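Type III restriction-modification enzyme EcoP15I Res subunit (Escherichia coli, PDB 4ZCF) cleaves DNA 25-27 base pairs downstream of one of two inversely oriented 5'-CAGCAG-3' sites, acting as the ATP-binding restriction subunit together with Mod. Local coordinates at residues T91-K103 and F126-Y140. Numbering follows the deposited sequence.
Sequences TYTYIKTIFDLNK and FLKSDALKEHFRDDY. With AMP (adenosine monophosphate), chain H.
Phe136 drives its ring as a knob into the hole formed by Tyr92, Ile95, Lys96 and Phe99, joining helices 91-103 and 130-140 in the P-loop NTPase core of the helicase-like domain. The axes of the two helical segments approach to 11.6 Å and their N-to-C directions differ by 29°, a separation wide enough to hold an aromatic cluster. Within it the Phe99 and Phe136 rings form an offset stack, with planes at 5° and centroids 4.2 Å apart. The CG of Phe136 is anti to its carbonyl carbon (chi1 -72°), which lays the ring against Phe99 while Phe136 CB makes a CH-pi contact over the Phe99 face. The Ile95 side chain crosses that of Phe136 at about a right angle, its CG2 lying 3.6 Å from Phe136 CE2. The side chains of His135 and Tyr92 also cross at about a right angle; His135 NE2 comes to the edge of the Tyr92 ring, and a hydrogen bond of 2.8 Å links His135 NE2 to Tyr92 OH.

Next to the phosphate-binding end of helix 91-103, the AMP site shares this packing. Phe126, an AMP-binding residue, has the nucleotide over one ring face and Leu132 CD2 over the opposite one, while Thr91 CG2 touches the ring edge, 3.7 Å from Phe126 CD2.

At the far end Tyr140 is the second knob, among Lys96, Phe99, Asp100 and Lys103. Phe99 CB sits over the centre of its face, almost on the ring normal. A phenylalanine in place of Tyr140 would probably leave Lys96 NZ and Asp100 OD1 without the hydroxyl that bridges them. Tyr140 OH accepts from Lys96 NZ at 2.7 Å and donates to Asp100 OD1, which it meets from above the carboxylate plane.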
loop_
_atom_site.group_PDB
_atom_site.type_symbol
_atom_site.label_atom_id
_atom_site.label_comp_id
_atom_site.label_asym_id
_atom_site.label_seq_id
_atom_site.Cartn_x
_atom_site.Cartn_y
_atom_site.Cartn_z
ATOM N N THR C 91 7.326 18.361 24.933
ATOM C CA THR C 91 7.257 17.830 23.577
ATOM C C THR C 91 7.902 18.824 22.623
ATOM O O THR C 91 8.828 18.449 21.912
ATOM C CB THR C 91 5.804 17.455 23.226
ATOM O OG1 THR C 91 5.258 16.672 24.282
ATOM C CG2 THR C 91 5.691 16.684 21.928
ATOM N N TYR C 92 7.450 20.096 22.633
ATOM C CA TYR C 92 8.051 21.155 21.817
ATOM C C TYR C 92 9.581 21.244 22.053
ATOM O O TYR C 92 10.337 21.360 21.083
ATOM C CB TYR C 92 7.396 22.516 22.096
ATOM C CG TYR C 92 8.095 23.658 21.386
ATOM C CD1 TYR C 92 7.833 23.941 20.051
ATOM C CD2 TYR C 92 9.046 24.436 22.043
ATOM C CE1 TYR C 92 8.497 24.972 19.387
ATOM C CE2 TYR C 92 9.719 25.463 21.389
ATOM C CZ TYR C 92 9.445 25.727 20.059
ATOM O OH TYR C 92 10.134 26.726 19.411
ATOM N N THR C 93 10.019 21.192 23.345
ATOM C CA THR C 93 11.416 21.261 23.774
ATOM C C THR C 93 12.268 20.130 23.182
ATOM O O THR C 93 13.313 20.414 22.606
ATOM C CB THR C 93 11.512 21.394 25.304
ATOM O OG1 THR C 93 10.886 22.617 25.721
ATOM C CG2 THR C 93 12.946 21.350 25.806
ATOM N N TYR C 94 11.821 18.865 23.302
ATOM C CA TYR C 94 12.564 17.756 22.726
ATOM C C TYR C 94 12.613 17.786 21.201
ATOM O O TYR C 94 13.613 17.384 20.608
ATOM C CB TYR C 94 12.214 16.389 23.341
ATOM C CG TYR C 94 10.912 15.702 22.984
ATOM C CD1 TYR C 94 10.652 15.293 21.672
ATOM C CD2 TYR C 94 10.060 15.237 23.977
ATOM C CE1 TYR C 94 9.507 14.564 21.352
ATOM C CE2 TYR C 94 8.915 14.505 23.669
ATOM C CZ TYR C 94 8.636 14.179 22.355
ATOM O OH TYR C 94 7.504 13.452 22.074
ATOM N N ILE C 95 11.556 18.317 20.572
ATOM C CA ILE C 95 11.518 18.461 19.120
ATOM C C ILE C 95 12.499 19.556 18.707
ATOM O O ILE C 95 13.307 19.331 17.805
ATOM C CB ILE C 95 10.084 18.654 18.568
ATOM C CG1 ILE C 95 9.259 17.354 18.760
ATOM C CG2 ILE C 95 10.137 19.037 17.101
ATOM C CD1 ILE C 95 7.732 17.525 18.777
ATOM N N LYS C 96 12.472 20.711 19.401
ATOM C CA LYS C 96 13.405 21.801 19.115
ATOM C C LYS C 96 14.861 21.357 19.311
ATOM O O LYS C 96 15.712 21.754 18.528
ATOM C CB LYS C 96 13.086 23.071 19.920
ATOM C CG LYS C 96 13.721 24.302 19.286
ATOM C CD LYS C 96 13.374 25.605 20.000
ATOM C CE LYS C 96 14.512 26.598 19.913
ATOM N NZ LYS C 96 14.966 26.834 18.510
ATOM N N THR C 97 15.126 20.480 20.296
ATOM C CA THR C 97 16.456 19.924 20.541
ATOM C C THR C 97 16.900 19.024 19.361
ATOM O O THR C 97 18.057 19.096 18.956
ATOM C CB THR C 97 16.516 19.221 21.899
ATOM O OG1 THR C 97 15.841 19.994 22.882
ATOM C CG2 THR C 97 17.928 18.981 22.357
ATOM N N ILE C 98 15.974 18.214 18.792
ATOM C CA ILE C 98 16.213 17.348 17.632
ATOM C C ILE C 98 16.742 18.182 16.442
ATOM O O ILE C 98 17.663 17.751 15.736
ATOM C CB ILE C 98 14.914 16.569 17.297
ATOM C CG1 ILE C 98 14.842 15.277 18.106
ATOM C CG2 ILE C 98 14.741 16.310 15.778
ATOM C CD1 ILE C 98 13.440 14.762 18.324
ATOM N N PHE C 99 16.156 19.389 16.255
ATOM C CA PHE C 99 16.525 20.361 15.222
ATOM C C PHE C 99 17.851 20.988 15.522
ATOM O O PHE C 99 18.611 21.230 14.587
ATOM C CB PHE C 99 15.459 21.439 15.058
ATOM C CG PHE C 99 14.285 20.997 14.227
ATOM C CD1 PHE C 99 14.306 21.126 12.844
ATOM C CD2 PHE C 99 13.163 20.437 14.823
ATOM C CE1 PHE C 99 13.223 20.695 12.072
ATOM C CE2 PHE C 99 12.080 20.011 14.051
ATOM C CZ PHE C 99 12.119 20.142 12.680
ATOM N N ASP C 100 18.160 21.208 16.824
ATOM C CA ASP C 100 19.451 21.763 17.268
ATOM C C ASP C 100 20.606 20.759 17.159
ATOM O O ASP C 100 21.689 21.135 16.698
ATOM C CB ASP C 100 19.353 22.450 18.636
ATOM C CG ASP C 100 18.959 23.916 18.560
ATOM O OD1 ASP C 100 18.915 24.469 17.439
ATOM O OD2 ASP C 100 18.757 24.528 19.617
ATOM N N LEU C 101 20.365 19.474 17.483
ATOM C CA LEU C 101 21.381 18.421 17.317
ATOM C C LEU C 101 21.642 18.186 15.820
ATOM O O LEU C 101 22.757 17.834 15.422
ATOM C CB LEU C 101 20.992 17.117 18.034
ATOM C CG LEU C 101 21.025 17.168 19.565
ATOM C CD1 LEU C 101 20.099 16.120 20.155
ATOM C CD2 LEU C 101 22.465 17.012 20.100
ATOM N N ASN C 102 20.621 18.458 14.994
ATOM C CA ASN C 102 20.747 18.382 13.554
ATOM C C ASN C 102 21.539 19.583 13.017
ATOM O O ASN C 102 22.431 19.397 12.189
ATOM C CB ASN C 102 19.386 18.311 12.889
ATOM C CG ASN C 102 19.499 18.271 11.392
ATOM O OD1 ASN C 102 19.276 19.279 10.715
ATOM N ND2 ASN C 102 19.929 17.136 10.852
ATOM N N LYS C 103 21.209 20.809 13.467
ATOM C CA LYS C 103 21.904 22.021 13.016
ATOM C C LYS C 103 23.424 21.905 13.291
ATOM O O LYS C 103 24.224 21.869 12.349
ATOM C CB LYS C 103 21.280 23.273 13.665
ATOM C CG LYS C 103 21.920 24.603 13.255
ATOM C CD LYS C 103 21.190 25.796 13.852
ATOM C CE LYS C 103 20.526 26.634 12.785
ATOM N NZ LYS C 103 19.440 27.497 13.336
ATOM N N PHE C 126 1.018 16.411 16.514
ATOM C CA PHE C 126 1.857 17.594 16.674
ATOM C C PHE C 126 2.977 17.648 15.633
ATOM O O PHE C 126 3.159 18.686 15.008
ATOM C CB PHE C 126 2.432 17.625 18.101
ATOM C CG PHE C 126 3.107 18.915 18.524
ATOM C CD1 PHE C 126 2.577 20.152 18.162
ATOM C CD2 PHE C 126 4.230 18.893 19.346
ATOM C CE1 PHE C 126 3.194 21.334 18.560
ATOM C CE2 PHE C 126 4.834 20.079 19.765
ATOM C CZ PHE C 126 4.318 21.289 19.362
ATOM N N LEU C 127 3.688 16.524 15.425
ATOM C CA LEU C 127 4.789 16.367 14.466
ATOM C C LEU C 127 4.382 16.595 13.026
ATOM O O LEU C 127 5.174 17.138 12.258
ATOM C CB LEU C 127 5.434 14.986 14.591
ATOM C CG LEU C 127 6.448 14.814 15.717
ATOM C CD1 LEU C 127 6.642 13.352 16.054
ATOM C CD2 LEU C 127 7.784 15.458 15.367
ATOM N N LYS C 128 3.149 16.196 12.661
ATOM C CA LYS C 128 2.600 16.330 11.308
ATOM C C LYS C 128 1.873 17.663 11.041
ATOM O O LYS C 128 1.584 17.972 9.891
ATOM C CB LYS C 128 1.673 15.138 11.009
ATOM C CG LYS C 128 2.424 13.820 10.848
ATOM C CD LYS C 128 1.524 12.713 10.320
ATOM C CE LYS C 128 2.302 11.461 10.019
ATOM N NZ LYS C 128 1.468 10.240 10.175
ATOM N N SER C 129 1.553 18.432 12.091
ATOM C CA SER C 129 0.808 19.684 11.967
ATOM C C SER C 129 1.545 20.726 11.175
ATOM O O SER C 129 2.755 20.873 11.337
ATOM C CB SER C 129 0.395 20.231 13.332
ATOM O OG SER C 129 1.528 20.653 14.069
ATOM N N ASP C 130 0.804 21.464 10.339
ATOM C CA ASP C 130 1.306 22.535 9.485
ATOM C C ASP C 130 1.954 23.662 10.294
ATOM O O ASP C 130 3.005 24.161 9.889
ATOM C CB ASP C 130 0.177 23.076 8.607
ATOM N N ALA C 131 1.361 24.033 11.447
ATOM C CA ALA C 131 1.881 25.098 12.320
ATOM C C ALA C 131 3.317 24.804 12.810
ATOM O O ALA C 131 4.145 25.712 12.798
ATOM C CB ALA C 131 0.936 25.336 13.489
ATOM N N LEU C 132 3.609 23.514 13.157
ATOM C CA LEU C 132 4.914 22.957 13.581
ATOM C C LEU C 132 5.855 22.967 12.387
ATOM O O LEU C 132 7.009 23.382 12.509
ATOM C CB LEU C 132 4.700 21.490 14.047
ATOM C CG LEU C 132 5.817 20.601 14.656
ATOM C CD1 LEU C 132 6.936 20.258 13.685
ATOM C CD2 LEU C 132 6.202 20.995 16.036
ATOM N N LYS C 133 5.365 22.473 11.243
ATOM C CA LYS C 133 6.114 22.382 9.987
ATOM C C LYS C 133 6.588 23.757 9.542
ATOM O O LYS C 133 7.787 23.939 9.301
ATOM C CB LYS C 133 5.276 21.681 8.909
ATOM C CG LYS C 133 5.134 20.198 9.181
ATOM C CD LYS C 133 4.515 19.440 8.023
ATOM C CE LYS C 133 4.780 17.952 8.163
ATOM N NZ LYS C 133 6.212 17.597 7.928
ATOM N N GLU C 134 5.657 24.740 9.518
ATOM C CA GLU C 134 5.955 26.136 9.172
ATOM C C GLU C 134 6.921 26.738 10.162
ATOM O O GLU C 134 7.914 27.291 9.725
ATOM C CB GLU C 134 4.688 26.980 9.066
ATOM C CG GLU C 134 4.046 26.883 7.700
ATOM C CD GLU C 134 2.547 27.103 7.689
ATOM O OE1 GLU C 134 2.092 28.119 8.266
ATOM O OE2 GLU C 134 1.826 26.260 7.104
ATOM N N HIS C 135 6.680 26.563 11.482
ATOM C CA HIS C 135 7.544 27.044 12.568
ATOM C C HIS C 135 8.999 26.602 12.381
ATOM O O HIS C 135 9.890 27.444 12.363
ATOM C CB HIS C 135 7.000 26.597 13.942
ATOM C CG HIS C 135 7.862 26.980 15.112
ATOM N ND1 HIS C 135 7.828 28.249 15.645
ATOM C CD2 HIS C 135 8.738 26.228 15.825
ATOM C CE1 HIS C 135 8.695 28.238 16.645
ATOM N NE2 HIS C 135 9.258 27.041 16.794
ATOM N N PHE C 136 9.225 25.299 12.186
ATOM C CA PHE C 136 10.566 24.736 12.028
ATOM C C PHE C 136 11.256 24.886 10.675
ATOM O O PHE C 136 12.484 24.797 10.631
ATOM C CB PHE C 136 10.643 23.311 12.570
ATOM C CG PHE C 136 10.604 23.218 14.076
ATOM C CD1 PHE C 136 11.645 23.732 14.850
ATOM C CD2 PHE C 136 9.561 22.563 14.720
ATOM C CE1 PHE C 136 11.622 23.624 16.243
ATOM C CE2 PHE C 136 9.547 22.443 16.113
ATOM C CZ PHE C 136 10.582 22.970 16.866
ATOM N N ARG C 137 10.500 25.141 9.593
ATOM C CA ARG C 137 11.050 25.373 8.241
ATOM C C ARG C 137 11.586 26.805 8.181
ATOM O O ARG C 137 12.597 27.065 7.533
ATOM C CB ARG C 137 9.963 25.151 7.168
ATOM C CG ARG C 137 10.404 25.316 5.703
ATOM C CD ARG C 137 9.402 24.753 4.697
ATOM N NE ARG C 137 8.041 25.207 4.955
ATOM C CZ ARG C 137 7.023 24.410 5.258
ATOM N NH1 ARG C 137 7.197 23.090 5.324
ATOM N NH2 ARG C 137 5.824 24.919 5.493
ATOM N N ASP C 138 10.909 27.734 8.868
ATOM C CA ASP C 138 11.344 29.120 8.930
ATOM C C ASP C 138 12.667 29.224 9.706
ATOM O O ASP C 138 13.647 29.775 9.191
ATOM C CB ASP C 138 10.270 29.993 9.598
ATOM C CG ASP C 138 9.082 30.355 8.722
ATOM O OD1 ASP C 138 9.249 30.398 7.473
ATOM O OD2 ASP C 138 7.994 30.634 9.286
ATOM N N ASP C 139 12.691 28.666 10.920
ATOM C CA ASP C 139 13.818 28.743 11.825
ATOM C C ASP C 139 15.035 27.903 11.446
ATOM O O ASP C 139 16.140 28.292 11.811
ATOM C CB ASP C 139 13.366 28.444 13.263
ATOM C CG ASP C 139 12.449 29.473 13.920
ATOM O OD1 ASP C 139 12.371 30.623 13.410
ATOM O OD2 ASP C 139 11.852 29.147 14.981
ATOM N N TYR C 140 14.852 26.770 10.725
ATOM C CA TYR C 140 15.960 25.855 10.386
ATOM C C TYR C 140 16.165 25.490 8.927
ATOM O O TYR C 140 17.218 24.926 8.607
ATOM C CB TYR C 140 15.844 24.547 11.201
ATOM C CG TYR C 140 15.990 24.738 12.697
ATOM C CD1 TYR C 140 14.885 25.031 13.494
ATOM C CD2 TYR C 140 17.234 24.657 13.310
ATOM C CE1 TYR C 140 15.016 25.247 14.864
ATOM C CE2 TYR C 140 17.369 24.811 14.685
ATOM C CZ TYR C 140 16.258 25.123 15.457
ATOM O OH TYR C 140 16.380 25.295 16.813
HETATM P P AMP H . 3.215 14.288 25.535
HETATM O O1P AMP H . 2.934 13.175 26.472
HETATM O O2P AMP H . 4.203 15.116 26.271
HETATM O O3P AMP H . 4.015 13.668 24.448
HETATM O "O5'" AMP H . 1.915 15.044 25.004
HETATM C "C5'" AMP H . 1.770 16.441 25.193
HETATM C "C4'" AMP H . 1.050 17.084 24.051
HETATM O "O4'" AMP H . 0.935 18.518 24.264
HETATM C "C3'" AMP H . 1.823 16.924 22.788
HETATM O "O3'" AMP H . 1.371 15.750 22.114
HETATM C "C2'" AMP H . 1.601 18.161 22.016
HETATM O "O2'" AMP H . 0.490 18.010 21.121
HETATM C "C1'" AMP H . 1.252 19.209 23.022
HETATM N N9 AMP H . 2.242 20.194 23.201
HETATM C C8 AMP H . 3.421 19.943 23.737
HETATM N N7 AMP H . 4.142 21.095 23.816
HETATM C C5 AMP H . 3.261 22.155 23.308
HETATM C C6 AMP H . 3.309 23.563 23.097
HETATM N N6 AMP H . 4.471 24.307 23.424
HETATM N N1 AMP H . 2.222 24.183 22.571
HETATM C C2 AMP H . 1.124 23.519 22.240
HETATM N N3 AMP H . 1.006 22.205 22.407
HETATM C C4 AMP H . 2.017 21.470 22.928
#